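Local coordinates for protein dihydropteroate synthase (Stenotrophomonas maltophilia, PDB 7L6P) that probably catalyses the condensation of para-aminobenzoate with 6-hydroxymethyl-7,8-dihydropterin diphosphate to give 7,8-dihydropteroate, a step in folate biosynthesis, at residues 13-18 with 22-27; 147-152 with 188-193. One frame throughout, in Å; residues are numbered along the deposited sequence.

Contact 1: 13-18 with 22-27; sequences SPQLDC and ILRLDR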
loop_
_atom_site.group_PDB
_atom_site.type_symbol
_atom_site.label_atom_id
_atom_site.label_comp_id
_atom_site.label_asym_id
_atom_site.label_seq_id
_atom_site.Cartn_x
_atom_site.Cartn_y
_atom_site.Cartn_z
ATOM N N SER A 13 -12.819 20.671 -8.745
ATOM C CA SER A 13 -11.467 20.113 -8.646
ATOM C C SER A 13 -10.418 21.048 -9.222
ATOM O O SER A 13 -10.536 21.504 -10.364
ATOM C CB SER A 13 -11.375 18.757 -9.346
ATOM O OG SER A 13 -12.020 17.750 -8.586
ATOM N N PRO A 14 -9.384 21.328 -8.436
ATOM C CA PRO A 14 -8.358 22.269 -8.885
ATOM C C PRO A 14 -7.471 21.640 -9.941
ATOM O O PRO A 14 -7.501 20.439 -10.204
ATOM C CB PRO A 14 -7.569 22.572 -7.607
ATOM C CG PRO A 14 -7.739 21.356 -6.774
ATOM C CD PRO A 14 -9.126 20.824 -7.077
ATOM N N GLN A 15 -6.617 22.473 -10.508
ATOM C CA GLN A 15 -5.721 21.992 -11.540
ATOM C C GLN A 15 -4.541 22.940 -11.652
ATOM O O GLN A 15 -4.635 24.123 -11.321
ATOM C CB GLN A 15 -6.447 21.890 -12.875
ATOM C CG GLN A 15 -7.245 23.131 -13.173
ATOM C CD GLN A 15 -7.792 23.126 -14.573
ATOM O OE1 GLN A 15 -7.142 23.614 -15.501
ATOM N NE2 GLN A 15 -8.985 22.558 -14.746
ATOM N N LEU A 16 -3.438 22.407 -12.147
ATOM C CA LEU A 16 -2.260 23.196 -12.453
ATOM C C LEU A 16 -2.205 23.432 -13.952
ATOM O O LEU A 16 -2.367 22.488 -14.738
ATOM C CB LEU A 16 -0.991 22.483 -11.986
ATOM C CG LEU A 16 -0.946 22.162 -10.501
ATOM C CD1 LEU A 16 0.329 21.442 -10.204
ATOM C CD2 LEU A 16 -1.019 23.443 -9.706
ATOM N N ASP A 17 -1.969 24.682 -14.341
ATOM C CA ASP A 17 -1.625 25.009 -15.721
ATOM C C ASP A 17 -0.106 25.021 -15.822
ATOM O O ASP A 17 0.545 26.025 -15.521
ATOM C CB ASP A 17 -2.231 26.339 -16.141
ATOM C CG ASP A 17 -2.117 26.584 -17.637
ATOM O OD1 ASP A 17 -1.156 26.077 -18.253
ATOM O OD2 ASP A 17 -3.000 27.260 -18.206
ATOM N N CYS A 18 0.454 23.897 -16.258
ATOM C CA CYS A 18 1.899 23.707 -16.331
ATOM C C CYS A 18 2.392 24.141 -17.706
ATOM O O CYS A 18 2.701 23.329 -18.582
ATOM C CB CYS A 18 2.256 22.257 -16.026
ATOM S SG CYS A 18 1.872 21.757 -14.327
ATOM N N ILE A 22 -2.362 21.087 -18.881
ATOM C CA ILE A 22 -3.254 21.044 -17.729
ATOM C C ILE A 22 -3.073 19.719 -16.995
ATOM O O ILE A 22 -3.028 18.647 -17.611
ATOM C CB ILE A 22 -4.717 21.238 -18.163
ATOM C CG1 ILE A 22 -4.929 22.604 -18.823
ATOM C CG2 ILE A 22 -5.646 21.102 -16.969
ATOM C CD1 ILE A 22 -4.725 23.769 -17.887
ATOM N N LEU A 23 -3.008 19.793 -15.663
ATOM C CA LEU A 23 -2.914 18.647 -14.769
ATOM C C LEU A 23 -4.067 18.741 -13.780
ATOM O O LEU A 23 -4.070 19.607 -12.901
ATOM C CB LEU A 23 -1.574 18.636 -14.040
ATOM C CG LEU A 23 -1.285 17.555 -12.999
ATOM C CD1 LEU A 23 -1.046 16.175 -13.650
ATOM C CD2 LEU A 23 -0.084 17.986 -12.116
ATOM N N ARG A 24 -5.061 17.876 -13.942
ATOM C CA ARG A 24 -6.215 17.877 -13.057
ATOM C C ARG A 24 -5.858 17.216 -11.731
ATOM O O ARG A 24 -5.159 16.204 -11.702
ATOM C CB ARG A 24 -7.384 17.138 -13.708
ATOM C CG ARG A 24 -8.141 17.939 -14.757
ATOM C CD ARG A 24 -9.560 18.301 -14.297
ATOM N NE ARG A 24 -10.398 17.132 -14.040
ATOM C CZ ARG A 24 -11.523 17.157 -13.332
ATOM N NH1 ARG A 24 -11.974 18.276 -12.781
ATOM N NH2 ARG A 24 -12.216 16.029 -13.174
ATOM N N LEU A 25 -6.361 17.775 -10.637
ATOM C CA LEU A 25 -6.085 17.266 -9.300
ATOM C C LEU A 25 -7.363 16.779 -8.613
ATOM O O LEU A 25 -7.535 16.901 -7.398
ATOM C CB LEU A 25 -5.349 18.318 -8.469
ATOM C CG LEU A 25 -3.966 18.646 -9.054
ATOM C CD1 LEU A 25 -3.278 19.765 -8.310
ATOM C CD2 LEU A 25 -3.054 17.403 -9.096
ATOM N N ASP A 26 -8.265 16.180 -9.387
ATOM C CA ASP A 26 -9.434 15.539 -8.794
ATOM C C ASP A 26 -9.043 14.241 -8.096
ATOM O O ASP A 26 -9.701 13.811 -7.145
ATOM C CB ASP A 26 -10.476 15.276 -9.878
ATOM C CG ASP A 26 -9.907 14.487 -11.045
ATOM O OD1 ASP A 26 -8.778 14.784 -11.499
ATOM O OD2 ASP A 26 -10.594 13.559 -11.515
ATOM N N ARG A 27 -7.965 13.619 -8.537
ATOM C CA ARG A 27 -7.418 12.461 -7.857
ATOM C C ARG A 27 -5.913 12.642 -7.781
ATOM O O ARG A 27 -5.345 13.510 -8.449
ATOM C CB ARG A 27 -7.785 11.136 -8.549
ATOM C CG ARG A 27 -7.308 10.948 -9.981
ATOM C CD ARG A 27 -8.062 9.767 -10.586
ATOM N NE ARG A 27 -7.369 9.201 -11.739
ATOM C CZ ARG A 27 -7.585 9.551 -13.000
ATOM N NH1 ARG A 27 -8.501 10.457 -13.325
ATOM N NH2 ARG A 27 -6.845 8.998 -13.960
#
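I22 and Q15 meet diagonally on the outer face of a two-stranded antiparallel beta hairpin; I22 is paired with D17 and Q15 with R24. The I22 side chain crosses the end of the Q15 side chain at a slant. Q15 OE1 lies 3.3 Å from I22 CG2 and 3.4 Å from I22 CD1, so the amide oxygen rests against two methyl groups. With chi1 at 47°, Q15 CG is tucked between the two backbone branches. The chain then extends and carries OE1 up against I22. I22 CD1 also reaches the D17 carboxylate, 3.8 Å from D17 CG. D17 OD1 itself bonds to the backbone N of G20 in the turn.

On the other face, L16 and L23 form the hydrogen-bonded pair. Their side chains lie alongside each other and point the same way, with L16 CD1 4.0 Å from L23 CD2. L25 CD1 comes across to L16 CG at 4.0 Å. L16 touches M126, while L23 and L25 touch I267; both open barrel strands.

Three backbone bonds join the segments. L16 and L23 exchange two, and L25 N gives a third to P14 O at 2.9 Å. The chemistry is two-sided: leucines close the N-terminal end of the barrel, opposite the active-site end of TIM barrels, while polar and charged groups mix with one isoleucine on the outer face.

Contact 2: 147-152 with 188-193; sequences VPVVLM and AGFAKK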
loop_
_atom_site.group_PDB
_atom_site.type_symbol
_atom_site.label_atom_id
_atom_site.label_comp_id
_atom_site.label_asym_id
_atom_site.label_seq_id
_atom_site.Cartn_x
_atom_site.Cartn_y
_atom_site.Cartn_z
ATOM N N VAL A 147 5.375 29.425 -14.151
ATOM C CA VAL A 147 4.969 28.030 -14.015
ATOM C C VAL A 147 4.739 27.703 -12.544
ATOM O O VAL A 147 5.318 28.354 -11.665
ATOM C CB VAL A 147 6.007 27.098 -14.646
ATOM C CG1 VAL A 147 6.225 27.485 -16.088
ATOM C CG2 VAL A 147 7.321 27.168 -13.868
ATOM N N PRO A 148 3.927 26.700 -12.229
ATOM C CA PRO A 148 3.752 26.310 -10.822
ATOM C C PRO A 148 5.071 25.917 -10.168
ATOM O O PRO A 148 5.994 25.428 -10.820
ATOM C CB PRO A 148 2.785 25.119 -10.909
ATOM C CG PRO A 148 1.994 25.388 -12.161
ATOM C CD PRO A 148 2.978 26.008 -13.119
ATOM N N VAL A 149 5.174 26.182 -8.868
ATOM C CA VAL A 149 6.411 25.970 -8.122
ATOM C C VAL A 149 6.075 25.246 -6.826
ATOM O O VAL A 149 5.129 25.616 -6.122
ATOM C CB VAL A 149 7.157 27.290 -7.818
ATOM C CG1 VAL A 149 8.389 27.003 -6.959
ATOM C CG2 VAL A 149 7.553 28.027 -9.102
ATOM N N VAL A 150 6.835 24.206 -6.520
ATOM C CA VAL A 150 6.668 23.450 -5.286
ATOM C C VAL A 150 7.581 24.041 -4.216
ATOM O O VAL A 150 8.806 24.032 -4.362
ATOM C CB VAL A 150 6.987 21.967 -5.511
ATOM C CG1 VAL A 150 6.768 21.199 -4.250
ATOM C CG2 VAL A 150 6.124 21.422 -6.621
ATOM N N LEU A 151 6.996 24.520 -3.125
ATOM C CA LEU A 151 7.775 25.005 -1.998
ATOM C C LEU A 151 7.985 23.839 -1.038
ATOM O O LEU A 151 7.053 23.413 -0.344
ATOM C CB LEU A 151 7.080 26.172 -1.309
ATOM C CG LEU A 151 6.711 27.339 -2.236
ATOM C CD1 LEU A 151 6.017 28.468 -1.462
ATOM C CD2 LEU A 151 7.921 27.849 -3.008
ATOM N N MET A 152 9.206 23.326 -0.998
ATOM C CA MET A 152 9.537 22.254 -0.078
ATOM C C MET A 152 10.110 22.829 1.210
ATOM O O MET A 152 10.687 23.918 1.223
ATOM C CB MET A 152 10.544 21.293 -0.698
ATOM C CG MET A 152 10.510 19.929 -0.042
ATOM S SD MET A 152 11.785 18.808 -0.641
ATOM C CE MET A 152 13.170 19.366 0.343
ATOM N N ALA A 188 6.404 38.342 -3.946
ATOM C CA ALA A 188 7.159 38.363 -5.192
ATOM C C ALA A 188 6.268 38.362 -6.436
ATOM O O ALA A 188 6.785 38.485 -7.551
ATOM C CB ALA A 188 8.125 37.172 -5.229
ATOM N N GLY A 189 4.955 38.224 -6.289
ATOM C CA GLY A 189 4.051 38.344 -7.414
ATOM C C GLY A 189 3.369 37.061 -7.859
ATOM O O GLY A 189 2.693 37.070 -8.897
ATOM N N PHE A 190 3.534 35.963 -7.126
ATOM C CA PHE A 190 2.917 34.706 -7.529
ATOM C C PHE A 190 1.405 34.785 -7.394
ATOM O O PHE A 190 0.887 35.276 -6.392
ATOM C CB PHE A 190 3.424 33.554 -6.646
ATOM C CG PHE A 190 4.692 32.922 -7.118
ATOM C CD1 PHE A 190 5.921 33.496 -6.827
ATOM C CD2 PHE A 190 4.664 31.712 -7.811
ATOM C CE1 PHE A 190 7.099 32.901 -7.252
ATOM C CE2 PHE A 190 5.843 31.106 -8.236
ATOM C CZ PHE A 190 7.058 31.697 -7.958
ATOM N N ALA A 191 0.701 34.174 -8.335
ATOM C CA ALA A 191 -0.697 33.868 -8.118
ATOM C C ALA A 191 -0.770 32.529 -7.399
ATOM O O ALA A 191 0.160 31.725 -7.471
ATOM C CB ALA A 191 -1.459 33.819 -9.441
ATOM N N LYS A 192 -1.847 32.331 -6.633
ATOM C CA LYS A 192 -1.967 31.119 -5.822
ATOM C C LYS A 192 -2.047 29.865 -6.677
ATOM O O LYS A 192 -1.554 28.801 -6.266
ATOM C CB LYS A 192 -3.191 31.201 -4.909
ATOM C CG LYS A 192 -2.920 31.846 -3.559
ATOM C CD LYS A 192 -2.329 30.854 -2.571
ATOM C CE LYS A 192 -2.167 31.453 -1.169
ATOM N NZ LYS A 192 -1.657 30.383 -0.219
ATOM N N LYS A 193 -2.656 29.958 -7.863
ATOM C CA LYS A 193 -2.720 28.776 -8.722
ATOM C C LYS A 193 -1.337 28.243 -9.068
ATOM O O LYS A 193 -1.219 27.101 -9.526
ATOM C CB LYS A 193 -3.501 29.070 -10.008
ATOM C CG LYS A 193 -2.945 30.179 -10.866
ATOM C CD LYS A 193 -3.762 30.327 -12.160
ATOM C CE LYS A 193 -2.905 30.764 -13.354
ATOM N NZ LYS A 193 -2.341 32.143 -13.152
#
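V149 at the start of strand 149-152 meets the ring of F190 in the loop that follows helix 170-188. The F190 side chain leads the approach. Its CB leaves the backbone toward the strand, and CG stands anti to the carbonyl carbon, beside the backbone N (chi1 -87°). CB and CG serve as the stem that carries the ring inward. The ring meets V149 through its far atoms, CE2 and CZ. CE2 lies 3.6 Å from V149 CG2 and 4.1 Å from V149 CB. CZ, at the tip, is 3.9 Å from the same CG2. The methyl therefore comes to the ring edge, near the ring plane, and does not lie over a face. The two side chains cross at about a right angle. V147 O is a looser neighbour, 4.4 Å from F190 CE2.

P148 CG slightly touches K193 O at 4.5 Å. The contact is small and mainly apolar. Before F190, G189 ends helix 170-188 with a Schellman motif, at a positive phi of 111°.

Strand 149-152, helix 170-188 and parallel strand 195-198 form a beta-alpha-beta crossover, and F190 lies in the loop returning to the second strand. F190 also packs on A142 and A143 of helix 138-145 and on L195. V149 touches A142 too, and its backbone bonds to N194 and L196. The ring thus lies between helix 138-145 and the neighbouring parallel strands 149-152 and 195-198.

In the fold
Both contacts lie at the N-terminal end of the barrel strands in this TIM barrel of the pterin-binding family. Contact 1 is the N-terminal hairpin, only partly buried and local in sequence. Contact 2 is buried and lies between the barrel strands and the surrounding helices, where a strand meets the loop that leads into the next strand. Contact 1 is the larger, with 538 Å² buried against 119 Å², and has its own backbone bonds; contact 2 rests on van der Waals packing. They hold different elements but touch each other: L16 CD2 lies 3.7 Å from K193 O, and D17 O lies 3.4 Å from P148 CD. The hairpin therefore packs on the residues leading into strands 149-152 and 195-198.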